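Local structure of solute-binding protein (Thermoactinomyces vulgaris, 2ZYO) at residues 151-154 with 155-159; 320-323 with 324-327. The protein binds maltodextrins such as maltotetraose between its two lobes and probably serves as the solute-binding component of a cyclo/maltodextrin transport system. All blocks are in the same frame, centred on the assembly; numbering follows the deposited sequence.

In the fold
Both contacts are local, each made by neighbouring residues of one continuous run of chain in a periplasmic-binding-protein fold. Contact 1 is the C-terminal turn of helix 147-157 and the residues that leave it; contact 2 is the opposite kind of junction, where a proline-led loop after helix 306-316 enters the weakly bonded helix 323-326. Their centres lie 36 Å apart and their nearest atoms about 27 Å apart, so they do not touch. Contact 1 is the more peripheral, its centre 28 Å from the centre of the chain, against 17 Å for the centre of contact 2. Neither includes a residue of the glycan pocket, to which Arg84, Glu129, Tyr175 and Trp360 belong.

Contact 1. Residues 151-154 with 155-159; sequences FQYA and KANNK
Lys155 crosses Phe151 at about a right angle, one turn further along the C-terminal end of helix 147-157. Its CD lies 3.6 Å from Phe151 CE2, an oblique approach to the ring rather than a stack. With CG anti to the backbone N (chi1 -164°), Phe151 lays CD2 and CE2 beside the lysine methylenes, while its ring also meets Trp218 edge-to-face and Lys217 in a cation-pi contact. The bend of Lys155 at chi3 (-68°) brings CE to 3.5 Å from Gln152 OE1. The ammonium itself is joined to that amide through a water, which accepts from Lys155 NZ at 2.6 Å and donates to Gln152 OE1 at 2.8 Å. Replacing Lys155 with an alanine would probably leave the water without its ammonium donor and cost Phe151 CE2 its methylene packing. On another side of the helix the Asn157 amide reaches over one face of the Tyr153 ring, the two planes 54° apart.

Main-chain i to i+4 bonds run beneath these pairs, from Lys155 N to Phe151 O (2.9 Å) and from Ala156 N to Gln152 O. Asn157 N bonds to Tyr153 O, with a weaker link to Ala154 O. Asn158 is the first residue to leave helical angles. Its amide is gripped by the main chain of Gly166, Val167 and Ala222, which ties the helix end to strand 165-169 and to the loop at Ala222, and its backbone N still closes the final turn on Ala154 O at 2.9 Å.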
loop_
_atom_site.group_PDB
_atom_site.type_symbol
_atom_site.label_atom_id
_atom_site.label_comp_id
_atom_site.label_asym_id
_atom_site.label_seq_id
_atom_site.Cartn_x
_atom_site.Cartn_y
_atom_site.Cartn_z
ATOM N N PHE A 151 -0.997 -8.973 -22.367
ATOM C CA PHE A 151 -1.422 -10.362 -22.248
ATOM C C PHE A 151 -0.962 -11.214 -23.430
ATOM O O PHE A 151 -0.566 -12.364 -23.245
ATOM C CB PHE A 151 -2.933 -10.487 -22.044
ATOM C CG PHE A 151 -3.346 -11.839 -21.550
ATOM C CD1 PHE A 151 -3.144 -12.191 -20.220
ATOM C CD2 PHE A 151 -3.898 -12.776 -22.417
ATOM C CE1 PHE A 151 -3.499 -13.452 -19.754
ATOM C CE2 PHE A 151 -4.260 -14.038 -21.960
ATOM C CZ PHE A 151 -4.058 -14.378 -20.625
ATOM N N GLN A 152 -1.011 -10.638 -24.630
ATOM C CA GLN A 152 -0.479 -11.291 -25.829
ATOM C C GLN A 152 1.009 -11.599 -25.660
ATOM O O GLN A 152 1.464 -12.702 -25.977
ATOM C CB GLN A 152 -0.723 -10.423 -27.073
ATOM C CG GLN A 152 -0.101 -10.961 -28.372
ATOM C CD GLN A 152 -0.573 -12.360 -28.735
ATOM O OE1 GLN A 152 -1.739 -12.708 -28.548
ATOM N NE2 GLN A 152 0.337 -13.168 -29.266
ATOM N N TYR A 153 1.750 -10.621 -25.143
ATOM C CA TYR A 153 3.172 -10.772 -24.839
ATOM C C TYR A 153 3.412 -11.940 -23.878
ATOM O O TYR A 153 4.349 -12.714 -24.060
ATOM C CB TYR A 153 3.722 -9.463 -24.261
ATOM C CG TYR A 153 5.223 -9.430 -24.061
ATOM C CD1 TYR A 153 6.077 -9.078 -25.106
ATOM C CD2 TYR A 153 5.787 -9.730 -22.823
ATOM C CE1 TYR A 153 7.458 -9.042 -24.924
ATOM C CE2 TYR A 153 7.165 -9.698 -22.632
ATOM C CZ TYR A 153 7.993 -9.353 -23.684
ATOM O OH TYR A 153 9.356 -9.316 -23.493
ATOM N N ALA A 154 2.556 -12.071 -22.865
ATOM C CA ALA A 154 2.648 -13.187 -21.921
ATOM C C ALA A 154 2.344 -14.529 -22.594
ATOM O O ALA A 154 3.072 -15.504 -22.399
ATOM C CB ALA A 154 1.728 -12.959 -20.731
ATOM N N LYS A 155 1.277 -14.573 -23.388
ATOM C CA LYS A 155 0.903 -15.790 -24.115
ATOM C C LYS A 155 2.009 -16.264 -25.054
ATOM O O LYS A 155 2.271 -17.462 -25.161
ATOM C CB LYS A 155 -0.381 -15.574 -24.913
ATOM C CG LYS A 155 -1.643 -15.505 -24.073
ATOM C CD LYS A 155 -2.890 -15.638 -24.940
ATOM C CE LYS A 155 -3.071 -14.431 -25.853
ATOM N NZ LYS A 155 -4.277 -14.547 -26.715
ATOM N N ALA A 156 2.654 -15.314 -25.725
ATOM C CA ALA A 156 3.701 -15.631 -26.693
ATOM C C ALA A 156 5.018 -16.045 -26.033
ATOM O O ALA A 156 5.715 -16.920 -26.540
ATOM C CB ALA A 156 3.921 -14.457 -27.638
ATOM N N ASN A 157 5.336 -15.428 -24.894
ATOM C CA ASN A 157 6.671 -15.544 -24.298
ATOM C C ASN A 157 6.797 -16.392 -23.024
ATOM O O ASN A 157 7.914 -16.709 -22.605
ATOM C CB ASN A 157 7.265 -14.149 -24.060
ATOM C CG ASN A 157 7.496 -13.385 -25.351
ATOM O OD1 ASN A 157 6.873 -12.350 -25.594
ATOM N ND2 ASN A 157 8.387 -13.896 -26.190
ATOM N N ASN A 158 5.673 -16.753 -22.408
ATOM C CA ASN A 158 5.716 -17.546 -21.176
ATOM C C ASN A 158 6.012 -19.020 -21.443
ATOM O O ASN A 158 5.235 -19.712 -22.106
ATOM C CB ASN A 158 4.430 -17.379 -20.352
ATOM C CG ASN A 158 4.330 -16.012 -19.675
ATOM O OD1 ASN A 158 5.191 -15.150 -19.846
ATOM N ND2 ASN A 158 3.271 -15.816 -18.897
ATOM N N LYS A 159 7.155 -19.478 -20.932
ATOM C CA LYS A 159 7.627 -20.851 -21.119
ATOM C C LYS A 159 7.983 -21.476 -19.768
ATOM O O LYS A 159 9.152 -21.474 -19.373
ATOM C CB LYS A 159 8.855 -20.879 -22.038
ATOM C CG LYS A 159 8.614 -20.406 -23.464
ATOM C CD LYS A 159 9.916 -20.314 -24.253
ATOM C CE LYS A 159 10.672 -19.024 -23.956
ATOM N NZ LYS A 159 11.897 -18.882 -24.799
HETATM O O HOH W 1 -4.187 -12.037 -27.425
#

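Contact 2. Residues 320-323 with 324-327; sequences PPQK and ELLN
Pro320 and Leu325 meet through carbon alone: the proline CG lies 3.8 Å from Leu325 CD1, the ring and the leucine branch crossing at about a right angle. The same methyl also rests 3.8 Å from Gln322 CB, and is thus shared between two residues of the entering loop. Leu325 carries CG anti to its carbonyl carbon (chi1 -68°), beside the backbone N, and CD1 extends from there to the proline. Leu326 points back toward the loop, its CD2 3.5 Å from Pro320 O and its CD1 4.1 Å from Pro321 CA. Leu325 thus packs on the Pro320 ring, while the two methyls of Leu326 lie along the backbone of the proline pair.

Among the polar contacts, a clear backbone hydrogen bond spans the junction. Leu326 N donates to Gln322 O at 2.9 Å, nearly along the C=O axis, with an N-H...O angle of 154°. Just before it, Pro321 is the centre of an inverse gamma turn, in which Gln322 N makes a weak bond to Pro320 O, a tight turn just ahead of the weakly bonded helix 323-326. Asn327 N returns to Glu324 O at 3.1 Å, an i to i+3 bond.

Of the charges, Glu324 OE1 forms a salt bridge with Lys306, at the start of helix 306-316, while Lys323 makes a long, weak ion pair with Asp109. Pro320 and Leu325 pack on Leu309 of helix 306-316 and on Ile331 and Met330, respectively, of helix 329-332. Pro321 lies against Pro125 and Ile128 of strand 120-136.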
loop_
_atom_site.group_PDB
_atom_site.type_symbol
_atom_site.label_atom_id
_atom_site.label_comp_id
_atom_site.label_asym_id
_atom_site.label_seq_id
_atom_site.Cartn_x
_atom_site.Cartn_y
_atom_site.Cartn_z
ATOM N N PRO A 320 7.198 10.146 -1.214
ATOM C CA PRO A 320 6.337 10.942 -0.346
ATOM C C PRO A 320 5.137 11.485 -1.126
ATOM O O PRO A 320 5.325 12.127 -2.163
ATOM C CB PRO A 320 7.255 12.081 0.110
ATOM C CG PRO A 320 8.257 12.238 -0.993
ATOM C CD PRO A 320 8.318 10.934 -1.764
ATOM N N PRO A 321 3.906 11.223 -0.647
ATOM C CA PRO A 321 2.742 11.711 -1.385
ATOM C C PRO A 321 2.474 13.185 -1.075
ATOM O O PRO A 321 1.404 13.552 -0.575
ATOM C CB PRO A 321 1.613 10.803 -0.898
ATOM C CG PRO A 321 2.015 10.402 0.476
ATOM C CD PRO A 321 3.518 10.480 0.568
ATOM N N GLN A 322 3.475 14.003 -1.380
ATOM C CA GLN A 322 3.459 15.435 -1.151
ATOM C C GLN A 322 3.391 16.078 -2.534
ATOM O O GLN A 322 4.229 15.790 -3.390
ATOM C CB GLN A 322 4.744 15.832 -0.414
ATOM C CG GLN A 322 4.627 17.041 0.515
ATOM C CD GLN A 322 4.849 18.383 -0.179
ATOM O OE1 GLN A 322 4.742 19.430 0.454
ATOM N NE2 GLN A 322 5.154 18.356 -1.473
ATOM N N LYS A 323 2.391 16.934 -2.746
ATOM C CA LYS A 323 2.046 17.440 -4.088
ATOM C C LYS A 323 3.226 18.014 -4.875
ATOM O O LYS A 323 3.459 17.629 -6.022
ATOM C CB LYS A 323 0.907 18.462 -4.019
ATOM C CG LYS A 323 -0.457 17.869 -3.708
ATOM C CD LYS A 323 -1.541 18.920 -3.860
ATOM C CE LYS A 323 -2.919 18.353 -3.590
ATOM N NZ LYS A 323 -3.953 19.419 -3.597
ATOM N N GLU A 324 3.962 18.935 -4.258
ATOM C CA GLU A 324 5.112 19.560 -4.915
ATOM C C GLU A 324 6.224 18.559 -5.208
ATOM O O GLU A 324 6.832 18.597 -6.280
ATOM C CB GLU A 324 5.661 20.718 -4.081
ATOM C CG GLU A 324 4.803 21.969 -4.113
ATOM C CD GLU A 324 5.569 23.194 -3.664
ATOM O OE1 GLU A 324 6.414 23.682 -4.441
ATOM O OE2 GLU A 324 5.334 23.666 -2.534
ATOM N N LEU A 325 6.482 17.662 -4.259
ATOM C CA LEU A 325 7.555 16.680 -4.400
ATOM C C LEU A 325 7.277 15.668 -5.510
ATOM O O LEU A 325 8.203 15.219 -6.188
ATOM C CB LEU A 325 7.830 15.965 -3.072
ATOM C CG LEU A 325 8.429 16.823 -1.952
ATOM C CD1 LEU A 325 8.576 16.014 -0.673
ATOM C CD2 LEU A 325 9.770 17.420 -2.361
ATOM N N LEU A 326 6.003 15.328 -5.697
ATOM C CA LEU A 326 5.594 14.414 -6.763
ATOM C C LEU A 326 5.834 15.010 -8.152
ATOM O O LEU A 326 5.969 14.278 -9.134
ATOM C CB LEU A 326 4.124 14.010 -6.595
ATOM C CG LEU A 326 3.785 13.107 -5.403
ATOM C CD1 LEU A 326 2.279 12.979 -5.232
ATOM C CD2 LEU A 326 4.428 11.734 -5.548
ATOM N N ASN A 327 5.891 16.339 -8.215
ATOM C CA ASN A 327 6.148 17.062 -9.459
ATOM C C ASN A 327 7.625 17.431 -9.635
ATOM O O ASN A 327 8.017 18.011 -10.653
ATOM C CB ASN A 327 5.266 18.313 -9.528
ATOM C CG ASN A 327 3.799 17.982 -9.767
ATOM O OD1 ASN A 327 2.941 18.259 -8.927
ATOM N ND2 ASN A 327 3.508 17.383 -10.915
#